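Local coordinates for protein phosphodiesterase (Salpingoeca rosetta, PDB 7D7P) that belongs to the HD-clan phosphodiesterases, an all-helical family, and carries a zinc ion and a magnesium ion among its helices, at residues Arg162-Leu165 and Ala166-Tyr169; Asp201-Lys204 and Arg205-Val209; Val319-Pro322 and Trp323-Leu327. All blocks are in the same frame, centred on the assembly; numbering follows the deposited sequence.

How the contacts relate
The three contacts follow one another along the chain without touching, each a short run within or at the start of one helix. Contacts 1 and 2 lie at the surface and contact 3 is partly buried. Each belongs to a different helix: 164-169, 200-215 and 305-330. Their chemistry follows their place. Residues 162-169 start a short helix, so a serine cap dominates. Residues 201-209 run through a regular helix, with Asp201 and Lys204 exposed, Leu206 and Val209 packed inward, and Arg205 in a salt bridge to a neighbouring helix. Residues 319-327 surround a proline kink and send aromatic side chains among neighbouring helices. The centres of contacts 1 and 3 are about 32 Å apart.

Contact 1 of 3, residues Arg162-Leu165 and Ala166-Tyr169; sequences RSEL and ALVY
Ser163 and Ala166 meet where the chain leaves one helix and at once starts another: Arg162, with positive phi, closes helix 155-161 in a Schellman motif, Ser163 is the N-cap, and helix 164-169 follows. The serine oxygen OG accepts a nearly straight bond from Ala166 N (3.1 Å, 162° at the hydrogen). A chi1 of 73° places OG between the backbone N and the carbonyl carbon, from where it reaches forward to that amide of the first turn. The same OG is hydrogen-bonded to His158 ND1, which ties the cap to the preceding helix. Serine is apt here, because its short hydroxyl reaches an amide that no earlier turn can satisfy, and the small Ala166 lets its methyl CB lie just 3.6 Å from Ser163 OG, with His158 beside it.

Beyond the cap, regular bonds run from Leu167 N to Ser163 O (2.9 Å), Val168 N to Glu164 O and Tyr169 N to Leu165 O. Glu164 bends at chi2 (59°) and brings OE2 across to Val168 CG2, 3.6 Å away. The other methyl of Val168, CG1, lies 3.7 Å above the centre of the Tyr169 ring. Leu165 and Tyr169 also run side by side, CD1 meeting CE2 at 4.1 Å, and both rest on helix 174-187. The Leu165 side chain is about 11 Å from the magnesium ion.

A carboxylate in the first turn probably also gains from the partial positive charge of the helix start, so cap and acid together would stabilise this short helix.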
loop_
_atom_site.group_PDB
_atom_site.type_symbol
_atom_site.label_atom_id
_atom_site.label_comp_id
_atom_site.label_asym_id
_atom_site.label_seq_id
_atom_site.Cartn_x
_atom_site.Cartn_y
_atom_site.Cartn_z
ATOM N N ARG A 162 21.958 10.107 25.357
ATOM C CA ARG A 162 23.155 10.944 25.356
ATOM C C ARG A 162 24.406 10.089 25.545
ATOM O O ARG A 162 25.274 10.374 26.373
ATOM C CB ARG A 162 23.061 12.042 26.418
ATOM C CG ARG A 162 22.320 13.281 25.940
ATOM C CD ARG A 162 21.146 13.624 26.842
ATOM N NE ARG A 162 21.576 14.297 28.064
ATOM C CZ ARG A 162 20.756 14.930 28.896
ATOM N NH1 ARG A 162 19.456 14.982 28.640
ATOM N NH2 ARG A 162 21.237 15.515 29.984
ATOM N N SER A 163 24.480 9.016 24.762
ATOM C CA SER A 163 25.590 8.086 24.851
ATOM C C SER A 163 26.897 8.778 24.471
ATOM O O SER A 163 26.918 9.870 23.892
ATOM C CB SER A 163 25.354 6.885 23.938
ATOM O OG SER A 163 25.520 7.250 22.578
ATOM N N GLU A 164 28.006 8.116 24.807
ATOM C CA GLU A 164 29.314 8.647 24.446
ATOM C C GLU A 164 29.453 8.782 22.936
ATOM O O GLU A 164 30.037 9.754 22.442
ATOM C CB GLU A 164 30.418 7.757 25.021
ATOM C CG GLU A 164 31.834 8.184 24.652
ATOM C CD GLU A 164 32.165 9.594 25.107
ATOM O OE1 GLU A 164 31.639 10.028 26.154
ATOM O OE2 GLU A 164 32.961 10.267 24.418
ATOM N N LEU A 165 28.904 7.826 22.181
ATOM C CA LEU A 165 28.939 7.930 20.726
ATOM C C LEU A 165 28.117 9.120 20.241
ATOM O O LEU A 165 28.528 9.831 19.315
ATOM C CB LEU A 165 28.436 6.631 20.097
ATOM C CG LEU A 165 29.229 6.068 18.917
ATOM C CD1 LEU A 165 30.730 6.142 19.175
ATOM C CD2 LEU A 165 28.807 4.635 18.637
ATOM N N ALA A 166 26.953 9.354 20.856
ATOM C CA ALA A 166 26.150 10.519 20.501
ATOM C C ALA A 166 26.879 11.819 20.820
ATOM O O ALA A 166 26.719 12.811 20.099
ATOM C CB ALA A 166 24.805 10.475 21.226
ATOM N N LEU A 167 27.675 11.836 21.890
ATOM C CA LEU A 167 28.444 13.030 22.224
ATOM C C LEU A 167 29.598 13.235 21.251
ATOM O O LEU A 167 29.942 14.375 20.918
ATOM C CB LEU A 167 28.962 12.935 23.658
ATOM C CG LEU A 167 27.890 12.953 24.749
ATOM C CD1 LEU A 167 28.529 13.021 26.127
ATOM C CD2 LEU A 167 26.930 14.117 24.538
ATOM N N VAL A 168 30.207 12.144 20.784
ATOM C CA VAL A 168 31.309 12.260 19.832
ATOM C C VAL A 168 30.822 12.877 18.528
ATOM O O VAL A 168 31.479 13.753 17.953
ATOM C CB VAL A 168 31.961 10.885 19.595
ATOM C CG1 VAL A 168 32.865 10.918 18.361
ATOM C CG2 VAL A 168 32.746 10.448 20.822
ATOM N N TYR A 169 29.649 12.458 18.055
ATOM C CA TYR A 169 29.202 12.788 16.709
ATOM C C TYR A 169 28.102 13.838 16.678
ATOM O O TYR A 169 27.543 14.099 15.607
ATOM C CB TYR A 169 28.762 11.514 15.988
ATOM C CG TYR A 169 29.948 10.648 15.644
ATOM C CD1 TYR A 169 30.947 11.123 14.807
ATOM C CD2 TYR A 169 30.089 9.374 16.179
ATOM C CE1 TYR A 169 32.048 10.349 14.495
ATOM C CE2 TYR A 169 31.189 8.589 15.870
ATOM C CZ TYR A 169 32.164 9.082 15.024
ATOM O OH TYR A 169 33.262 8.312 14.713
#

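Contact 2 of 3, residues Asp201-Lys204 and Arg205-Val209; sequences DEFK and RLRAV
Phe203 meets Leu206 and Arg207, one turn further along helix 200-215. Its CG is anti to the backbone N (chi1 176°), which swings the ring forward along the helix: CD1 touches Leu206 CD2 at 4.0 Å, while CE2 meets Arg207 CD at 4.0 Å and Arg207 CB lies over one face. The ring and the guanidinium are almost parallel, 7° apart, yet it is the aliphatic part of the arginine that touches; its extended chain carries the charge onward to a cation-pi contact with Phe184.

Four backbone amides are satisfied in turn. Arg205 N donates to Asp201 O, Leu206 N to Glu202 O and Ala208 N to Lys204 O, and the bond from Arg207 N to Phe203 O is the shortest of the four at 2.7 Å. Nearer the helix start, Glu202 N gives its hydrogen to Asp199 OD1, a side-chain acceptor suited to an amide in the first turn.

This is an amphipathic helix in the all-helical phosphodiesterase fold. Leu206 and Val209 press on helix 133-145, where branched aliphatics fit against Val134 and Ala138, while Asp201 and Lys204 occupy the exposed side.

Arg205 suits the boundary between these sides. Its NH2 forms a salt bridge with Glu135 OE2 and a weak hydrogen bond with Asn245 O, joining three helical elements. Val209 CG2 covers one face of the guanidinium, 3.8 Å above its plane and offset toward the rim.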
loop_
_atom_site.group_PDB
_atom_site.type_symbol
_atom_site.label_atom_id
_atom_site.label_comp_id
_atom_site.label_asym_id
_atom_site.label_seq_id
_atom_site.Cartn_x
_atom_site.Cartn_y
_atom_site.Cartn_z
ATOM N N ASP A 201 45.430 9.697 -5.528
ATOM C CA ASP A 201 44.148 10.040 -6.137
ATOM C C ASP A 201 43.152 8.891 -6.027
ATOM O O ASP A 201 41.953 9.116 -5.827
ATOM C CB ASP A 201 44.349 10.429 -7.601
ATOM C CG ASP A 201 44.754 11.879 -7.767
ATOM O OD1 ASP A 201 45.712 12.311 -7.091
ATOM O OD2 ASP A 201 44.115 12.587 -8.573
ATOM N N GLU A 202 43.632 7.652 -6.160
ATOM C CA GLU A 202 42.735 6.502 -6.099
ATOM C C GLU A 202 42.206 6.287 -4.687
ATOM O O GLU A 202 41.020 5.984 -4.503
ATOM C CB GLU A 202 43.454 5.251 -6.599
ATOM C CG GLU A 202 43.773 5.284 -8.081
ATOM C CD GLU A 202 44.614 4.105 -8.520
ATOM O OE1 GLU A 202 45.489 3.668 -7.741
ATOM O OE2 GLU A 202 44.392 3.611 -9.643
ATOM N N PHE A 203 43.067 6.433 -3.677
ATOM C CA PHE A 203 42.614 6.266 -2.301
ATOM C C PHE A 203 41.654 7.378 -1.899
ATOM O O PHE A 203 40.695 7.136 -1.156
ATOM C CB PHE A 203 43.808 6.219 -1.347
ATOM C CG PHE A 203 43.416 6.136 0.103
ATOM C CD1 PHE A 203 43.001 4.932 0.653
ATOM C CD2 PHE A 203 43.451 7.261 0.911
ATOM C CE1 PHE A 203 42.632 4.851 1.984
ATOM C CE2 PHE A 203 43.084 7.187 2.245
ATOM C CZ PHE A 203 42.674 5.980 2.781
ATOM N N LYS A 204 41.898 8.602 -2.377
ATOM C CA LYS A 204 40.990 9.707 -2.077
ATOM C C LYS A 204 39.587 9.428 -2.602
ATOM O O LYS A 204 38.593 9.727 -1.928
ATOM C CB LYS A 204 41.533 11.010 -2.664
ATOM C CG LYS A 204 42.719 11.589 -1.903
ATOM C CD LYS A 204 43.162 12.924 -2.483
ATOM C CE LYS A 204 42.173 14.029 -2.151
ATOM N NZ LYS A 204 42.166 14.351 -0.695
ATOM N N ARG A 205 39.483 8.858 -3.805
ATOM C CA ARG A 205 38.169 8.510 -4.337
ATOM C C ARG A 205 37.575 7.322 -3.589
ATOM O O ARG A 205 36.381 7.320 -3.264
ATOM C CB ARG A 205 38.274 8.219 -5.836
ATOM C CG ARG A 205 36.971 7.791 -6.491
ATOM C CD ARG A 205 35.904 8.872 -6.399
ATOM N NE ARG A 205 34.700 8.503 -7.136
ATOM C CZ ARG A 205 33.592 9.236 -7.182
ATOM N NH1 ARG A 205 33.526 10.389 -6.530
ATOM N NH2 ARG A 205 32.547 8.816 -7.883
ATOM N N LEU A 206 38.401 6.314 -3.291
ATOM C CA LEU A 206 37.931 5.168 -2.518
ATOM C C LEU A 206 37.424 5.593 -1.145
ATOM O O LEU A 206 36.381 5.113 -0.683
ATOM C CB LEU A 206 39.050 4.137 -2.376
ATOM C CG LEU A 206 38.746 2.943 -1.466
ATOM C CD1 LEU A 206 38.974 1.638 -2.209
ATOM C CD2 LEU A 206 39.589 2.992 -0.199
ATOM N N ARG A 207 38.153 6.489 -0.474
ATOM C CA ARG A 207 37.720 6.966 0.836
ATOM C C ARG A 207 36.413 7.742 0.733
ATOM O O ARG A 207 35.513 7.569 1.562
ATOM C CB ARG A 207 38.817 7.830 1.463
ATOM C CG ARG A 207 38.445 8.474 2.788
ATOM C CD ARG A 207 39.692 8.834 3.592
ATOM N NE ARG A 207 39.396 9.676 4.750
ATOM C CZ ARG A 207 38.944 9.218 5.915
ATOM N NH1 ARG A 207 38.728 7.921 6.083
ATOM N NH2 ARG A 207 38.703 10.060 6.913
ATOM N N ALA A 208 36.285 8.594 -0.289
ATOM C CA ALA A 208 35.056 9.359 -0.467
ATOM C C ALA A 208 33.866 8.447 -0.741
ATOM O O ALA A 208 32.759 8.697 -0.251
ATOM C CB ALA A 208 35.228 10.371 -1.599
ATOM N N VAL A 209 34.077 7.384 -1.521
ATOM C CA VAL A 209 32.988 6.469 -1.842
ATOM C C VAL A 209 32.546 5.702 -0.601
ATOM O O VAL A 209 31.346 5.542 -0.350
ATOM C CB VAL A 209 33.408 5.519 -2.979
ATOM C CG1 VAL A 209 32.435 4.358 -3.094
ATOM C CG2 VAL A 209 33.492 6.273 -4.299
#

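Contact 3 of 3, residues Val319-Pro322 and Trp323-Leu327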
loop_
_atom_site.group_PDB
_atom_site.type_symbol
_atom_site.label_atom_id
_atom_site.label_comp_id
_atom_site.label_asym_id
_atom_site.label_seq_id
_atom_site.Cartn_x
_atom_site.Cartn_y
_atom_site.Cartn_z
ATOM N N VAL A 319 7.989 1.623 2.513
ATOM C CA VAL A 319 9.421 1.900 2.429
ATOM C C VAL A 319 10.069 1.111 1.295
ATOM O O VAL A 319 10.696 1.692 0.403
ATOM C CB VAL A 319 10.126 1.604 3.765
ATOM C CG1 VAL A 319 11.619 1.866 3.641
ATOM C CG2 VAL A 319 9.527 2.441 4.884
ATOM N N VAL A 320 9.929 -0.213 1.319
ATOM C CA VAL A 320 10.662 -1.055 0.377
ATOM C C VAL A 320 10.040 -0.989 -1.012
ATOM O O VAL A 320 10.740 -0.777 -2.009
ATOM C CB VAL A 320 10.737 -2.504 0.892
ATOM C CG1 VAL A 320 11.557 -3.363 -0.065
ATOM C CG2 VAL A 320 11.337 -2.538 2.285
ATOM N N LYS A 321 8.724 -1.183 -1.102
ATOM C CA LYS A 321 8.073 -1.189 -2.414
ATOM C C LYS A 321 8.195 0.142 -3.140
ATOM O O LYS A 321 8.563 0.133 -4.332
ATOM C CB LYS A 321 6.607 -1.615 -2.264
ATOM C CG LYS A 321 5.915 -1.965 -3.569
ATOM C CD LYS A 321 4.631 -2.741 -3.301
ATOM C CE LYS A 321 3.973 -3.204 -4.588
ATOM N NZ LYS A 321 2.880 -4.181 -4.319
ATOM N N PRO A 322 7.913 1.301 -2.534
ATOM C CA PRO A 322 8.130 2.561 -3.262
ATOM C C PRO A 322 9.581 2.785 -3.640
ATOM O O PRO A 322 9.854 3.416 -4.669
ATOM C CB PRO A 322 7.629 3.633 -2.282
ATOM C CG PRO A 322 6.711 2.910 -1.360
ATOM C CD PRO A 322 7.306 1.545 -1.209
ATOM N N TRP A 323 10.523 2.284 -2.837
ATOM C CA TRP A 323 11.936 2.413 -3.179
ATOM C C TRP A 323 12.262 1.641 -4.452
ATOM O O TRP A 323 12.854 2.188 -5.389
ATOM C CB TRP A 323 12.803 1.930 -2.015
ATOM C CG TRP A 323 14.280 1.945 -2.299
ATOM C CD1 TRP A 323 15.045 0.897 -2.727
ATOM C CD2 TRP A 323 15.170 3.062 -2.171
ATOM N NE1 TRP A 323 16.353 1.293 -2.874
ATOM C CE2 TRP A 323 16.456 2.618 -2.538
ATOM C CE3 TRP A 323 15.003 4.395 -1.780
ATOM C CZ2 TRP A 323 17.569 3.458 -2.527
ATOM C CZ3 TRP A 323 16.109 5.228 -1.771
ATOM C CH2 TRP A 323 17.375 4.755 -2.144
ATOM N N HIS A 324 11.869 0.366 -4.505
ATOM C CA HIS A 324 12.203 -0.475 -5.648
ATOM C C HIS A 324 11.391 -0.126 -6.887
ATOM O O HIS A 324 11.826 -0.438 -8.002
ATOM C CB HIS A 324 12.013 -1.947 -5.288
ATOM C CG HIS A 324 13.170 -2.537 -4.546
ATOM N ND1 HIS A 324 14.151 -3.282 -5.165
ATOM C CD2 HIS A 324 13.512 -2.484 -3.236
ATOM C CE1 HIS A 324 15.042 -3.668 -4.270
ATOM N NE2 HIS A 324 14.677 -3.196 -3.089
ATOM N N GLN A 325 10.224 0.501 -6.724
ATOM C CA GLN A 325 9.496 1.002 -7.885
ATOM C C GLN A 325 10.277 2.112 -8.580
ATOM O O GLN A 325 10.317 2.174 -9.814
ATOM C CB GLN A 325 8.109 1.493 -7.468
ATOM C CG GLN A 325 7.109 0.373 -7.228
ATOM C CD GLN A 325 5.779 0.879 -6.705
ATOM O OE1 GLN A 325 5.727 1.831 -5.928
ATOM N NE2 GLN A 325 4.694 0.239 -7.128
ATOM N N GLN A 326 10.913 2.993 -7.806
ATOM C CA GLN A 326 11.774 4.005 -8.409
ATOM C C GLN A 326 13.072 3.392 -8.916
ATOM O O GLN A 326 13.589 3.797 -9.965
ATOM C CB GLN A 326 12.061 5.120 -7.405
ATOM C CG GLN A 326 10.844 5.959 -7.067
ATOM C CD GLN A 326 10.208 6.567 -8.299
ATOM O OE1 GLN A 326 10.887 7.178 -9.125
ATOM N NE2 GLN A 326 8.899 6.394 -8.435
ATOM N N LEU A 327 13.615 2.413 -8.187
ATOM C CA LEU A 327 14.856 1.776 -8.618
ATOM C C LEU A 327 14.654 0.998 -9.914
ATOM O O LEU A 327 15.499 1.056 -10.815
ATOM C CB LEU A 327 15.388 0.862 -7.516
ATOM C CG LEU A 327 16.758 0.226 -7.760
ATOM C CD1 LEU A 327 17.844 1.291 -7.827
ATOM C CD2 LEU A 327 17.077 -0.802 -6.680
#
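Val319 O receives Trp323 N in the first bond of this stretch of helix 305-330, and it is a bent one: at 3.3 Å the donor stands well above the carbonyl plane. The same oxygen lies 3.2 Å from Trp323 CB. The Val319 side chain turns to His222 of helix 222-234.

Val320 follows with a straighter bond, His324 N to Val320 O, at 3.0 Å and nearly linear. Its side chain and that of His324 lie side by side, CG1 meeting the ring carbon CD2 at 3.8 Å. The imidazole presents that CD2 edge, in plane, to Val320 O, 3.5 Å away. A compact branched residue and a flat ring thus both pack on Ile341 of helix 336-359.

Lys321 O accepts from Gln325 N at 2.9 Å. Gln325, with CG anti to the carbonyl carbon (chi1 -77°), lays its chain back over the preceding turn, bringing CG to 3.2 Å from Lys321 O. A lysine suits this partly exposed place: its extended chain carries NZ to a salt bridge with Asp342, with a long, weak ion pair to Glu287 of the second subunit besides.

Pro322 has no amide hydrogen for the turn before it, and the helix kinks there. Its own carbonyl still takes a weak bond from Gln326 N; the side chain of that glutamine is hydrogen-bonded through OE1 to Asn233 ND2.

Just past the kink, the Trp323 indole reaches helix 245-260: NE1 is hydrogen-bonded to Thr258 OG1 and the ring meets His257 edge-to-face. The proline-kinked helix thus packs against the helix that carries the zinc ligand Asp260, with the Val320 side chain about 13 Å from the zinc ion, in the all-helical HD-type phosphodiesterase fold.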